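Local coordinates for ribosomal protein uL16 3-hydroxylase (Escherichia coli, PDB 4CCL), which catalyses the iron- and 2-oxoglutarate-dependent hydroxylation of an arginine of ribosomal protein uL16, and works as a homodimer, at residues Val122-Asp127 against Leu159-Pro164; Val144-Gln149 against Pro183-Glu188. One frame throughout, in Å; residues are numbered along the deposited sequence.

Leaving strand 108-116 of the larger antiparallel sheet, the chain enters the loop that holds Val122-Asp127, returns as strand 131-135, and then forms strand 140-145, which runs into Val144-Gln149. Contact 1 closes the excursion from Val122-Asp127 to Leu159-Pro164, and contact 2 the one from Val144-Gln149 to Pro183-Glu188. The segments alternate along the chain, so the two excursions cross. Their centres lie about 10 Å apart and they meet directly: backbone bonds probably join His125 to His187 and Asp127 to Gly184. Together they tie the iron-ligand loop to the smaller sheet of the JmjC double-stranded beta-helix, bringing His125 and Asp127 beside His187, the third iron ligand.

Contact 1: Val122-Asp127 against Leu159-Pro164; sequences VGPHLD and LLQVDP
Gln161 reaches along the loop Val122-Asp127, its CG anti to the carbonyl carbon (chi1 -77°) and the chain extended beyond it, and gives its amide NE2 to Val122 O, a 3.3 Å hydrogen bond in which the donor stands 32° from the carbonyl plane. On the way its CD lies 3.8 Å from CD of Pro124, whose ring the side chain crosses at a slant. Pro124 O takes the backbone N of Val162 at 3.2 Å, from above its carbonyl plane, and also receives a CA-H...O contact from Gln161. Val162 spreads its two methyls: CG2 packs 3.8 Å from Pro124 CB, while CG1 meets CG of Leu126 at 4.1 Å, the two side chains crossing nearly at right angles. With Gln161 cut back to an alanine, Val122 O is likely to lose its amide donor, and a gap to open beside Pro124. Water 1 donates to Leu160 O at 2.6 Å and, weakly, to Val122 O. Further out, His153 and Trp61 touch Gln161, and the His125 ring meets that of His187 edge-to-face. The loop so braced carries His125 and Asp127, two ligands of the catalytic iron: it is the HxD motif of the JmjC oxygenases, completed by His187.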
# COMPACT_ATOMS: atom_id res chain seq x y z
N VAL B 122 -28.12 15.63 -15.42
CA VAL B 122 -27.38 14.42 -15.12
C VAL B 122 -28.22 13.35 -14.40
O VAL B 122 -27.77 12.21 -14.20
CB VAL B 122 -26.07 14.78 -14.36
CG1 VAL B 122 -26.08 14.29 -12.92
CG2 VAL B 122 -24.85 14.29 -15.13
N GLY B 123 -29.46 13.69 -14.07
CA GLY B 123 -30.34 12.79 -13.33
C GLY B 123 -30.16 12.92 -11.82
O GLY B 123 -29.32 13.70 -11.37
N PRO B 124 -30.95 12.16 -11.03
CA PRO B 124 -30.75 12.20 -9.58
C PRO B 124 -29.47 11.47 -9.18
O PRO B 124 -29.20 10.41 -9.74
CB PRO B 124 -31.97 11.46 -9.02
CG PRO B 124 -32.78 11.00 -10.21
CD PRO B 124 -31.90 11.11 -11.42
N HIS B 125 -28.71 12.01 -8.23
CA HIS B 125 -27.47 11.36 -7.82
C HIS B 125 -26.97 11.76 -6.43
O HIS B 125 -27.37 12.78 -5.87
CB HIS B 125 -26.37 11.58 -8.87
CG HIS B 125 -25.99 13.01 -9.06
ND1 HIS B 125 -24.74 13.50 -8.76
CD2 HIS B 125 -26.71 14.07 -9.52
CE1 HIS B 125 -24.69 14.79 -9.04
NE2 HIS B 125 -25.87 15.16 -9.50
N LEU B 126 -26.07 10.94 -5.90
CA LEU B 126 -25.40 11.21 -4.63
C LEU B 126 -23.94 11.58 -4.87
O LEU B 126 -23.32 11.09 -5.82
CB LEU B 126 -25.48 9.98 -3.72
CG LEU B 126 -26.72 9.85 -2.84
CD1 LEU B 126 -26.66 8.58 -2.01
CD2 LEU B 126 -26.84 11.06 -1.95
N ASP B 127 -23.40 12.44 -4.02
CA ASP B 127 -21.97 12.74 -4.03
C ASP B 127 -21.39 12.39 -2.67
O ASP B 127 -22.11 12.33 -1.68
CB ASP B 127 -21.72 14.22 -4.33
CG ASP B 127 -21.94 14.57 -5.79
OD1 ASP B 127 -22.08 13.64 -6.61
OD2 ASP B 127 -21.97 15.78 -6.12
N LEU B 159 -22.64 6.10 -15.71
CA LEU B 159 -23.50 7.11 -15.12
C LEU B 159 -24.20 6.60 -13.85
O LEU B 159 -24.96 5.64 -13.90
CB LEU B 159 -24.52 7.56 -16.17
CG LEU B 159 -25.53 8.69 -15.95
CD1 LEU B 159 -26.84 8.15 -15.40
CD2 LEU B 159 -24.96 9.80 -15.07
N LEU B 160 -23.95 7.27 -12.73
CA LEU B 160 -24.52 6.87 -11.44
C LEU B 160 -25.78 7.64 -11.09
O LEU B 160 -25.83 8.87 -11.20
CB LEU B 160 -23.50 7.04 -10.31
CG LEU B 160 -22.74 5.80 -9.84
CD1 LEU B 160 -23.69 4.66 -9.48
CD2 LEU B 160 -21.74 5.36 -10.90
N GLN B 161 -26.80 6.92 -10.64
CA GLN B 161 -28.06 7.52 -10.24
C GLN B 161 -28.69 6.82 -9.05
O GLN B 161 -28.30 5.71 -8.69
CB GLN B 161 -29.06 7.54 -11.41
CG GLN B 161 -28.79 8.60 -12.45
CD GLN B 161 -29.86 8.66 -13.52
OE1 GLN B 161 -30.84 7.91 -13.47
NE2 GLN B 161 -29.69 9.55 -14.49
N VAL B 162 -29.66 7.48 -8.43
CA VAL B 162 -30.46 6.86 -7.39
C VAL B 162 -31.92 6.82 -7.83
O VAL B 162 -32.26 7.33 -8.90
CB VAL B 162 -30.37 7.63 -6.06
CG1 VAL B 162 -28.94 7.63 -5.54
CG2 VAL B 162 -30.87 9.06 -6.24
N ASP B 163 -32.78 6.24 -7.00
CA ASP B 163 -34.20 6.23 -7.28
C ASP B 163 -34.76 7.62 -7.00
O ASP B 163 -34.18 8.36 -6.20
CB ASP B 163 -34.91 5.17 -6.43
CG ASP B 163 -34.36 3.77 -6.66
OD1 ASP B 163 -33.70 3.56 -7.70
OD2 ASP B 163 -34.57 2.90 -5.80
N PRO B 164 -35.88 7.99 -7.65
CA PRO B 164 -36.47 9.30 -7.41
C PRO B 164 -36.81 9.50 -5.93
O PRO B 164 -37.17 8.54 -5.25
CB PRO B 164 -37.75 9.28 -8.25
CG PRO B 164 -38.01 7.84 -8.54
CD PRO B 164 -36.65 7.22 -8.64
O HOH W 1 -25.26 11.26 -12.18

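Contact 2: Val144-Gln149 against Pro183-Glu188; sequences VGEKLQ and PGFPHE
Val144 and His187 form an antiparallel, non-hydrogen-bonded pair with their CA atoms 4.3 Å apart, joining strand 140-145 to strand 187-191. Next to the pair, Gly145 N donates to Pro186 O at 2.8 Å in a nearly straight bond (168°). Beyond it the backbones continue as loops, and Lys147 comes opposite Phe185. The side chains of Val144 and His187 share one face of the sheet, where CG1 of Val144 also rests 3.9 Å from Phe185 CB. His187 supplies the distal histidine of the HxD...H iron triad of the JmjC fold, on a strand edging the smaller sheet. Its CG lies between the backbone N and the carbonyl carbon (chi1 53°), which swings the ring back along its own segment, where ND1 gives its proton to Phe185 O at 2.9 Å. The oxygen lies close to the ring plane, so the bond helps hold the ring's rotation. Lys147 CB makes a CH-pi contact over one face of the Phe185 ring, 3.6 Å from the centroid and 9° off the normal. At the ring's edge, Gly145 O approaches CD2. Beyond CB the extended Lys147 chain runs past Gly184, its CG 3.2 Å from Gly184 O, and NZ reaches Pro183 O through water 2. Glu146, bent at chi2, turns OE2 back to accept Lys147 N at 2.9 Å, on the anti side of the carboxylate, while OE1 forms a salt bridge with Arg20, which also touches Phe185.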
# COMPACT_ATOMS: atom_id res chain seq x y z
N VAL B 144 -33.47 18.67 -3.90
CA VAL B 144 -32.62 17.95 -2.97
C VAL B 144 -33.49 17.17 -1.99
O VAL B 144 -34.42 17.73 -1.40
CB VAL B 144 -31.71 18.90 -2.17
CG1 VAL B 144 -30.67 18.11 -1.39
CG2 VAL B 144 -31.04 19.90 -3.09
N GLY B 145 -33.19 15.89 -1.81
CA GLY B 145 -33.93 15.06 -0.88
C GLY B 145 -33.23 14.94 0.46
O GLY B 145 -32.09 15.36 0.61
N GLU B 146 -33.93 14.36 1.43
CA GLU B 146 -33.35 14.14 2.74
C GLU B 146 -32.23 13.11 2.61
O GLU B 146 -32.20 12.33 1.66
CB GLU B 146 -34.43 13.66 3.72
CG GLU B 146 -33.98 13.58 5.17
CD GLU B 146 -33.35 14.87 5.66
OE1 GLU B 146 -34.09 15.78 6.07
OE2 GLU B 146 -32.10 14.96 5.65
N LYS B 147 -31.31 13.10 3.57
CA LYS B 147 -30.16 12.22 3.49
C LYS B 147 -30.52 10.91 4.16
O LYS B 147 -30.69 10.84 5.38
CB LYS B 147 -28.97 12.88 4.20
CG LYS B 147 -27.76 11.99 4.42
CD LYS B 147 -26.86 12.64 5.46
CE LYS B 147 -25.46 12.05 5.47
NZ LYS B 147 -24.58 12.81 6.40
N LEU B 148 -30.62 9.87 3.34
CA LEU B 148 -31.09 8.57 3.78
C LEU B 148 -30.39 7.53 2.93
O LEU B 148 -30.06 7.79 1.77
CB LEU B 148 -32.60 8.44 3.57
CG LEU B 148 -33.54 9.53 4.12
CD1 LEU B 148 -34.93 9.37 3.54
CD2 LEU B 148 -33.58 9.48 5.64
N GLN B 149 -30.16 6.35 3.49
CA GLN B 149 -29.50 5.27 2.76
C GLN B 149 -30.36 4.83 1.58
O GLN B 149 -31.54 4.51 1.75
CB GLN B 149 -29.22 4.09 3.69
CG GLN B 149 -28.28 3.05 3.10
N PRO B 183 -22.36 16.28 1.54
CA PRO B 183 -22.35 14.91 1.02
C PRO B 183 -23.44 14.04 1.64
O PRO B 183 -23.72 14.16 2.83
CB PRO B 183 -20.97 14.39 1.42
CG PRO B 183 -20.55 15.24 2.56
CD PRO B 183 -21.11 16.60 2.25
N GLY B 184 -24.04 13.16 0.84
CA GLY B 184 -25.04 12.25 1.34
C GLY B 184 -26.47 12.64 1.00
O GLY B 184 -27.40 11.86 1.20
N PHE B 185 -26.65 13.85 0.48
CA PHE B 185 -27.97 14.33 0.11
C PHE B 185 -28.23 14.14 -1.37
O PHE B 185 -27.55 14.73 -2.21
CB PHE B 185 -28.14 15.81 0.49
CG PHE B 185 -28.22 16.06 1.96
CD1 PHE B 185 -27.07 16.11 2.73
CD2 PHE B 185 -29.44 16.23 2.59
CE1 PHE B 185 -27.13 16.33 4.09
CE2 PHE B 185 -29.52 16.46 3.95
CZ PHE B 185 -28.36 16.51 4.70
N PRO B 186 -29.23 13.31 -1.71
CA PRO B 186 -29.56 13.09 -3.12
C PRO B 186 -30.08 14.37 -3.75
O PRO B 186 -30.89 15.07 -3.15
CB PRO B 186 -30.67 12.03 -3.06
CG PRO B 186 -31.26 12.19 -1.71
CD PRO B 186 -30.12 12.57 -0.81
N HIS B 187 -29.61 14.66 -4.95
CA HIS B 187 -30.04 15.87 -5.64
C HIS B 187 -30.15 15.64 -7.14
O HIS B 187 -29.48 14.77 -7.71
CB HIS B 187 -29.08 17.02 -5.35
CG HIS B 187 -27.65 16.70 -5.62
ND1 HIS B 187 -26.83 16.10 -4.68
CD2 HIS B 187 -26.88 16.88 -6.72
CE1 HIS B 187 -25.62 15.94 -5.19
NE2 HIS B 187 -25.63 16.40 -6.43
N GLU B 188 -31.01 16.42 -7.77
CA GLU B 188 -31.20 16.35 -9.21
C GLU B 188 -31.55 17.74 -9.67
O GLU B 188 -32.23 18.47 -8.97
CB GLU B 188 -32.35 15.40 -9.54
CG GLU B 188 -32.70 15.34 -11.01
CD GLU B 188 -33.86 14.41 -11.30
OE1 GLU B 188 -34.69 14.19 -10.39
OE2 GLU B 188 -33.94 13.91 -12.44
O HOH W 2 -23.35 15.06 5.40